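PDB 4Q20: sensor protein DivL from Caulobacter crescentus, which acts as a histidine-kinase-family sensor protein required for cell division and growth, phosphorylating the regulator CtrA. Local coordinates for residues 178-183 against 189-194; 59-64 against 76-81. All blocks are in the same frame, centred on the assembly; numbering follows the deposited sequence.

Interaction 1: residues 178-183 against 189-194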
ATOM      1  N   THR A 178      -0.520 -26.285  12.911  1.00 87.41           N
ATOM      2  CA  THR A 178       0.632 -26.859  13.594  1.00 88.06           C
ATOM      3  C   THR A 178       1.936 -26.515  12.894  1.00 89.66           C
ATOM      4  O   THR A 178       2.036 -26.653  11.677  1.00 87.36           O
ATOM      5  CB  THR A 178       0.481 -28.404  13.714  1.00 95.82           C
ATOM      6  OG1 THR A 178      -0.899 -28.748  13.920  1.00 98.01           O
ATOM      7  CG2 THR A 178       1.373 -29.001  14.818  1.00 90.44           C
ATOM      8  N   LEU A 179       2.934 -26.108  13.686  1.00 87.76           N
ATOM      9  CA  LEU A 179       4.307 -25.796  13.287  1.00 86.00           C
ATOM     10  C   LEU A 179       5.206 -26.892  13.791  1.00 91.37           C
ATOM     11  O   LEU A 179       5.398 -26.995  15.003  1.00 95.48           O
ATOM     12  CB  LEU A 179       4.766 -24.455  13.897  1.00 87.45           C
ATOM     13  CG  LEU A 179       4.264 -23.166  13.300  1.00 91.15           C
ATOM     14  CD1 LEU A 179       3.057 -22.646  14.076  1.00 94.74           C
ATOM     15  CD2 LEU A 179       5.329 -22.119  13.406  1.00 93.12           C
ATOM     16  N   SER A 180       5.751 -27.715  12.906  1.00 85.81           N
ATOM     17  CA  SER A 180       6.634 -28.807  13.333  1.00 87.97           C
ATOM     18  C   SER A 180       7.978 -28.790  12.584  1.00 90.83           C
ATOM     19  O   SER A 180       8.107 -28.157  11.531  1.00 88.69           O
ATOM     20  CB  SER A 180       5.949 -30.166  13.158  1.00 90.93           C
ATOM     21  OG  SER A 180       5.453 -30.350  11.842  1.00 90.33           O
ATOM     22  N   ALA A 181       8.969 -29.491  13.141  1.00 88.07           N
ATOM     23  CA  ALA A 181      10.296 -29.641  12.563  1.00 86.43           C
ATOM     24  C   ALA A 181      10.795 -31.052  12.783  1.00 93.63           C
ATOM     25  O   ALA A 181      10.436 -31.683  13.780  1.00 96.89           O
ATOM     26  CB  ALA A 181      11.247 -28.647  13.173  1.00 88.14           C
ATOM     27  N   ARG A 182      11.612 -31.561  11.856  1.00 89.60           N
ATOM     28  CA  ARG A 182      12.155 -32.914  11.945  1.00 92.05           C
ATOM     29  C   ARG A 182      13.490 -33.007  11.221  1.00 95.79           C
ATOM     30  O   ARG A 182      13.610 -32.545  10.087  1.00 94.64           O
ATOM     31  CB  ARG A 182      11.131 -33.923  11.355  1.00 94.43           C
ATOM     32  CG  ARG A 182      11.582 -35.384  11.259  1.00110.61           C
ATOM     33  CD  ARG A 182      10.417 -36.331  11.000  1.00126.22           C
ATOM     34  NE  ARG A 182       9.770 -36.097   9.703  1.00135.81           N
ATOM     35  CZ  ARG A 182       8.761 -36.820   9.225  1.00151.12           C
ATOM     36  NH1 ARG A 182       8.271 -37.838   9.925  1.00143.68           N
ATOM     37  NH2 ARG A 182       8.237 -36.534   8.039  1.00130.57           N
ATOM     38  N   ARG A 183      14.485 -33.614  11.880  1.00 94.05           N
ATOM     39  CA  ARG A 183      15.803 -33.888  11.319  1.00 94.71           C
ATOM     40  C   ARG A 183      15.821 -35.353  10.891  1.00101.79           C
ATOM     41  O   ARG A 183      15.889 -36.238  11.744  1.00105.56           O
ATOM     42  CB  ARG A 183      16.926 -33.586  12.335  1.00 94.80           C
ATOM     43  CG  ARG A 183      18.322 -33.756  11.743  1.00 98.70           C
ATOM     44  CD  ARG A 183      19.444 -33.410  12.712  1.00108.94           C
ATOM     45  NE  ARG A 183      19.572 -31.967  12.930  1.00118.93           N
ATOM     46  CZ  ARG A 183      20.228 -31.128  12.130  1.00132.48           C
ATOM     47  NH1 ARG A 183      20.822 -31.574  11.027  1.00120.79           N
ATOM     48  NH2 ARG A 183      20.280 -29.837  12.416  1.00119.64           N
ATOM     49  N   ARG A 189      13.317 -30.643   7.911  1.00 84.29           N
ATOM     50  CA  ARG A 189      12.066 -30.266   7.271  1.00 82.04           C
ATOM     51  C   ARG A 189      11.166 -29.513   8.243  1.00 87.65           C
ATOM     52  O   ARG A 189      10.893 -29.993   9.341  1.00 91.58           O
ATOM     53  CB  ARG A 189      11.338 -31.470   6.633  1.00 82.52           C
ATOM     54  CG  ARG A 189      10.947 -32.618   7.560  1.00 95.95           C
ATOM     55  CD  ARG A 189      10.305 -33.754   6.784  1.00104.97           C
ATOM     56  NE  ARG A 189       8.923 -33.464   6.387  1.00105.26           N
ATOM     57  CZ  ARG A 189       8.295 -34.069   5.385  1.00125.29           C
ATOM     58  NH1 ARG A 189       8.918 -34.994   4.661  1.00117.02           N
ATOM     59  NH2 ARG A 189       7.044 -33.747   5.091  1.00116.70           N
ATOM     60  N   LEU A 190      10.727 -28.321   7.842  1.00 82.11           N
ATOM     61  CA  LEU A 190       9.822 -27.475   8.620  1.00 82.70           C
ATOM     62  C   LEU A 190       8.418 -27.633   8.048  1.00 88.17           C
ATOM     63  O   LEU A 190       8.219 -27.385   6.861  1.00 88.79           O
ATOM     64  CB  LEU A 190      10.282 -25.995   8.591  1.00 81.69           C
ATOM     65  CG  LEU A 190      11.763 -25.720   8.927  1.00 87.41           C
ATOM     66  CD1 LEU A 190      12.124 -24.301   8.640  1.00 87.98           C
ATOM     67  CD2 LEU A 190      12.093 -26.049  10.366  1.00 89.84           C
ATOM     68  N   ASP A 191       7.462 -28.097   8.854  1.00 84.62           N
ATOM     69  CA  ASP A 191       6.100 -28.295   8.353  1.00 83.83           C
ATOM     70  C   ASP A 191       5.115 -27.317   8.978  1.00 85.99           C
ATOM     71  O   ASP A 191       5.260 -26.946  10.141  1.00 88.12           O
ATOM     72  CB  ASP A 191       5.614 -29.737   8.597  1.00 88.60           C
ATOM     73  CG  ASP A 191       6.574 -30.829   8.160  1.00107.89           C
ATOM     74  OD1 ASP A 191       6.474 -31.266   6.993  1.00107.76           O
ATOM     75  OD2 ASP A 191       7.385 -31.300   9.019  1.00120.65           O
ATOM     76  N   VAL A 192       4.129 -26.874   8.197  1.00 79.65           N
ATOM     77  CA  VAL A 192       3.063 -25.990   8.668  1.00 79.78           C
ATOM     78  C   VAL A 192       1.764 -26.627   8.168  1.00 86.46           C
ATOM     79  O   VAL A 192       1.373 -26.492   7.000  1.00 85.56           O
ATOM     80  CB  VAL A 192       3.214 -24.481   8.301  1.00 80.48           C
ATOM     81  CG1 VAL A 192       2.017 -23.682   8.805  1.00 81.50           C
ATOM     82  CG2 VAL A 192       4.512 -23.904   8.859  1.00 79.73           C
ATOM     83  N   SER A 193       1.156 -27.407   9.057  1.00 86.49           N
ATOM     84  CA  SER A 193      -0.061 -28.171   8.812  1.00 87.06           C
ATOM     85  C   SER A 193      -1.288 -27.375   9.263  1.00 90.58           C
ATOM     86  O   SER A 193      -1.210 -26.589  10.204  1.00 89.87           O
ATOM     87  CB  SER A 193       0.022 -29.501   9.544  1.00 91.79           C
ATOM     88  OG  SER A 193      -1.258 -30.103   9.642  1.00109.98           O
ATOM     89  N   ASP A 194      -2.407 -27.550   8.571  1.00 87.92           N
ATOM     90  CA  ASP A 194      -3.643 -26.869   8.935  1.00 91.03           C
ATOM     91  C   ASP A 194      -4.824 -27.804   8.755  1.00 97.14           C
ATOM     92  O   ASP A 194      -4.812 -28.655   7.867  1.00 94.54           O
ATOM     93  CB  ASP A 194      -3.849 -25.537   8.175  1.00 92.31           C
ATOM     94  CG  ASP A 194      -3.936 -25.617   6.657  1.00104.82           C
ATOM     95  OD1 ASP A 194      -5.053 -25.907   6.137  1.00106.77           O
ATOM     96  OD2 ASP A 194      -2.904 -25.288   5.974  1.00106.34           O
TER
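R182 and R189 lie side by side and point the same way from the sheet. Their guanidinium planes stand 87° apart. NH2 of R182 sits over one face of the R189 guanidinium, toward its rim, 3.6 Å from R189 NE. The two like charges are therefore close. The carboxylate of D191 probably offsets this, because R189 NH2 makes a salt bridge of 3.2 Å to D191 OD1. That oxygen uses its syn lone pair and lies nearly in the guanidinium plane. It is also hydrogen-bonded to T250 OG1 on the neighbouring strand 247-254. On the same face, OG of S180 rests 3.3 Å from CB of D191; chi1 of 53° turns the hydroxyl between the backbone N and carbonyl carbon of S180.

The two segments form an antiparallel beta hairpin in the mixed sheet of the GHKL ATPase domain. T178-S193, S180-D191 and R182-R189 are hydrogen-bonded pairs, with two backbone bonds each. In the S180-D191 pair, D191 N reaches S180 O at 2.8 Å.

L179, A181, L190 and V192 make an apolar patch on the other face. CB of A181 meets CD2 of L190 at 3.9 Å. Helix 116-133 packs on both through V116, while L163 and V164 of helix 153-170 touch V192 and L179 respectively.

Interaction 2: residues 59-64 against 76-81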
ATOM      1  N   ILE A  59     -10.774   0.967   6.799  1.00 66.47           N
ATOM      2  CA  ILE A  59     -11.724   2.085   6.789  1.00 66.08           C
ATOM      3  C   ILE A  59     -13.001   1.672   7.513  1.00 71.55           C
ATOM      4  O   ILE A  59     -13.373   2.348   8.470  1.00 74.64           O
ATOM      5  CB  ILE A  59     -12.008   2.626   5.347  1.00 68.67           C
ATOM      6  CG1 ILE A  59     -10.752   3.271   4.686  1.00 68.56           C
ATOM      7  CG2 ILE A  59     -13.194   3.592   5.307  1.00 67.78           C
ATOM      8  CD1 ILE A  59      -9.967   4.418   5.509  1.00 75.02           C
ATOM      9  N   GLY A  60     -13.624   0.571   7.080  1.00 66.96           N
ATOM     10  CA  GLY A  60     -14.882   0.051   7.615  1.00 67.58           C
ATOM     11  C   GLY A  60     -14.885  -0.134   9.117  1.00 71.85           C
ATOM     12  O   GLY A  60     -15.729   0.418   9.814  1.00 74.14           O
ATOM     13  N   TYR A  61     -13.892  -0.845   9.643  1.00 68.22           N
ATOM     14  CA  TYR A  61     -13.791  -1.085  11.081  1.00 68.70           C
ATOM     15  C   TYR A  61     -13.303   0.122  11.902  1.00 69.79           C
ATOM     16  O   TYR A  61     -13.787   0.273  13.024  1.00 70.31           O
ATOM     17  CB  TYR A  61     -12.929  -2.289  11.367  1.00 69.12           C
ATOM     18  CG  TYR A  61     -13.645  -3.593  11.117  1.00 72.79           C
ATOM     19  CD1 TYR A  61     -14.699  -4.000  11.931  1.00 76.37           C
ATOM     20  CD2 TYR A  61     -13.287  -4.415  10.053  1.00 72.80           C
ATOM     21  CE1 TYR A  61     -15.357  -5.201  11.712  1.00 76.49           C
ATOM     22  CE2 TYR A  61     -13.950  -5.614   9.815  1.00 74.54           C
ATOM     23  CZ  TYR A  61     -14.975  -6.010  10.660  1.00 81.88           C
ATOM     24  OH  TYR A  61     -15.650  -7.189  10.477  1.00 83.59           O
ATOM     25  N   SER A  62     -12.381   0.973  11.380  1.00 65.45           N
ATOM     26  CA  SER A  62     -11.958   2.183  12.146  1.00 66.69           C
ATOM     27  C   SER A  62     -13.135   3.180  12.277  1.00 75.11           C
ATOM     28  O   SER A  62     -13.257   3.805  13.333  1.00 76.72           O
ATOM     29  CB  SER A  62     -10.713   2.857  11.558  1.00 66.97           C
ATOM     30  OG  SER A  62     -10.920   3.294  10.221  1.00 79.00           O
ATOM     31  N   GLU A  63     -14.033   3.273  11.248  1.00 73.65           N
ATOM     32  CA  GLU A  63     -15.217   4.142  11.290  1.00 77.31           C
ATOM     33  C   GLU A  63     -16.187   3.677  12.403  1.00 87.54           C
ATOM     34  O   GLU A  63     -16.813   4.520  13.051  1.00 89.68           O
ATOM     35  CB  GLU A  63     -15.931   4.216   9.921  1.00 78.66           C
ATOM     36  CG  GLU A  63     -15.207   5.104   8.911  1.00 86.02           C
ATOM     37  CD  GLU A  63     -15.851   5.306   7.545  1.00110.71           C
ATOM     38  OE1 GLU A  63     -16.787   4.548   7.204  1.00 90.42           O
ATOM     39  OE2 GLU A  63     -15.396   6.207   6.800  1.00105.64           O
ATOM     40  N   LEU A  64     -16.269   2.345  12.646  1.00 85.89           N
ATOM     41  CA  LEU A  64     -17.098   1.772  13.705  1.00 88.84           C
ATOM     42  C   LEU A  64     -16.531   2.139  15.071  1.00 96.80           C
ATOM     43  O   LEU A  64     -17.293   2.349  16.017  1.00 99.73           O
ATOM     44  CB  LEU A  64     -17.210   0.243  13.573  1.00 88.93           C
ATOM     45  CG  LEU A  64     -18.158  -0.351  12.507  1.00 94.65           C
ATOM     46  CD1 LEU A  64     -18.197  -1.849  12.615  1.00 96.12           C
ATOM     47  CD2 LEU A  64     -19.567   0.126  12.681  1.00 97.66           C
ATOM     48  N   ARG A  76     -13.033  -3.962  20.861  1.00 94.43           N
ATOM     49  CA  ARG A  76     -11.791  -4.728  20.833  1.00 91.86           C
ATOM     50  C   ARG A  76     -11.698  -5.536  19.533  1.00 91.18           C
ATOM     51  O   ARG A  76     -10.635  -5.560  18.904  1.00 87.93           O
ATOM     52  CB  ARG A  76     -11.724  -5.662  22.050  1.00 95.67           C
ATOM     53  CG  ARG A  76     -10.319  -6.123  22.398  1.00109.20           C
ATOM     54  CD  ARG A  76     -10.289  -6.858  23.727  1.00125.89           C
ATOM     55  NE  ARG A  76     -10.696  -5.985  24.829  1.00142.03           N
ATOM     56  CZ  ARG A  76      -9.856  -5.411  25.684  1.00158.95           C
ATOM     57  NH1 ARG A  76      -8.551  -5.640  25.599  1.00138.66           N
ATOM     58  NH2 ARG A  76     -10.317  -4.625  26.648  1.00153.61           N
ATOM     59  N   ASN A  77     -12.818  -6.182  19.128  1.00 87.49           N
ATOM     60  CA  ASN A  77     -12.920  -6.979  17.899  1.00 84.48           C
ATOM     61  C   ASN A  77     -12.747  -6.095  16.657  1.00 83.24           C
ATOM     62  O   ASN A  77     -12.201  -6.547  15.652  1.00 79.31           O
ATOM     63  CB  ASN A  77     -14.257  -7.705  17.845  1.00 90.21           C
ATOM     64  CG  ASN A  77     -14.389  -8.763  18.914  1.00125.68           C
ATOM     65  OD1 ASN A  77     -13.441  -9.510  19.201  1.00122.54           O
ATOM     66  ND2 ASN A  77     -15.569  -8.858  19.527  1.00118.42           N
ATOM     67  N   HIS A  78     -13.202  -4.837  16.745  1.00 79.36           N
ATOM     68  CA  HIS A  78     -13.064  -3.865  15.685  1.00 76.94           C
ATOM     69  C   HIS A  78     -11.592  -3.463  15.543  1.00 79.74           C
ATOM     70  O   HIS A  78     -11.078  -3.444  14.425  1.00 76.89           O
ATOM     71  CB  HIS A  78     -13.973  -2.652  15.953  1.00 79.39           C
ATOM     72  CG  HIS A  78     -15.444  -2.965  15.965  1.00 85.45           C
ATOM     73  ND1 HIS A  78     -15.941  -4.212  15.599  1.00 87.54           N
ATOM     74  CD2 HIS A  78     -16.489  -2.169  16.295  1.00 89.64           C
ATOM     75  CE1 HIS A  78     -17.259  -4.127  15.721  1.00 89.21           C
ATOM     76  NE2 HIS A  78     -17.634  -2.915  16.116  1.00 90.90           N
ATOM     77  N   VAL A  79     -10.911  -3.184  16.670  1.00 78.93           N
ATOM     78  CA  VAL A  79      -9.479  -2.843  16.717  1.00 77.66           C
ATOM     79  C   VAL A  79      -8.652  -3.992  16.104  1.00 77.70           C
ATOM     80  O   VAL A  79      -7.828  -3.755  15.221  1.00 76.69           O
ATOM     81  CB  VAL A  79      -8.995  -2.541  18.158  1.00 85.29           C
ATOM     82  CG1 VAL A  79      -7.483  -2.386  18.191  1.00 84.54           C
ATOM     83  CG2 VAL A  79      -9.651  -1.306  18.733  1.00 87.25           C
ATOM     84  N   ALA A  80      -8.895  -5.229  16.570  1.00 71.42           N
ATOM     85  CA  ALA A  80      -8.217  -6.431  16.122  1.00 68.47           C
ATOM     86  C   ALA A  80      -8.368  -6.614  14.613  1.00 69.38           C
ATOM     87  O   ALA A  80      -7.398  -6.966  13.938  1.00 67.32           O
ATOM     88  CB  ALA A  80      -8.769  -7.631  16.862  1.00 71.41           C
ATOM     89  N   ALA A  81      -9.554  -6.301  14.069  1.00 65.33           N
ATOM     90  CA  ALA A  81      -9.788  -6.419  12.628  1.00 61.98           C
ATOM     91  C   ALA A  81      -9.001  -5.342  11.889  1.00 67.06           C
ATOM     92  O   ALA A  81      -8.360  -5.669  10.896  1.00 68.69           O
ATOM     93  CB  ALA A  81     -11.263  -6.370  12.306  1.00 62.73           C
TER
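Y61 and H78 face each other where the backbones of 59-64 and 76-81 are nearest, and their side chains cross at about a right angle. The rings lie obliquely, with planes 42° apart and centroids 5.7 Å apart. CD1 of Y61 is 3.9 Å from ND1 of H78, a van der Waals contact.

Each ring takes a methyl group of the facing helix over one face. The methyl of A81 lies over the Y61 ring, 3.7 Å from its centroid and 16° off the ring normal. This is a CH-pi contact. It is displaced toward the CD2 and CE2 side, and CB of A81 is 3.6 Å from CD2 of Y61. The H78 ring is met in the same manner by L64. CD1 of L64 stands 4.0 Å from the imidazole centroid, and CB of L64 is 3.7 Å from CD2 of H78. The L64 and H78 side chains also cross at about a right angle.

In H78, CG is anti to the carbonyl carbon (chi1 -63°), and the ring reaches across to L64. NE of R74, one turn earlier, gives a weak hydrogen bond to NE2 of H78.

CB of Y61 also packs on O of H78 at 3.8 Å. No hydrogen bond joins the segments. On other sides of the helices the second subunit packs, with its A86 on I59 and its E66 on V79 and A80. Two antiparallel helices joined by a short connection and paired with those of a second subunit are characteristic of the HisKA dimerisation domain, a four-helix bundle.

In the fold
Interaction 2 comes first along the chain and closes before interaction 1 opens. Their centres are 33 Å apart and their nearest atoms about 19 Å apart, so they do not touch. Interaction 2 joins helices 26-66 and 73-103 of the HisKA part, close to the connection between them. Interaction 1 joins neighbouring strands 176-183 and 187-194 in the five-stranded sheet of the GHKL ATPase part. The second subunit packs on other residues of segments 59-64 and 76-81, whereas no other chain of the assembly touches interaction 1. The two contacts thus belong to the two modules of a histidine kinase core, the dimerising helices and the ATPase domain.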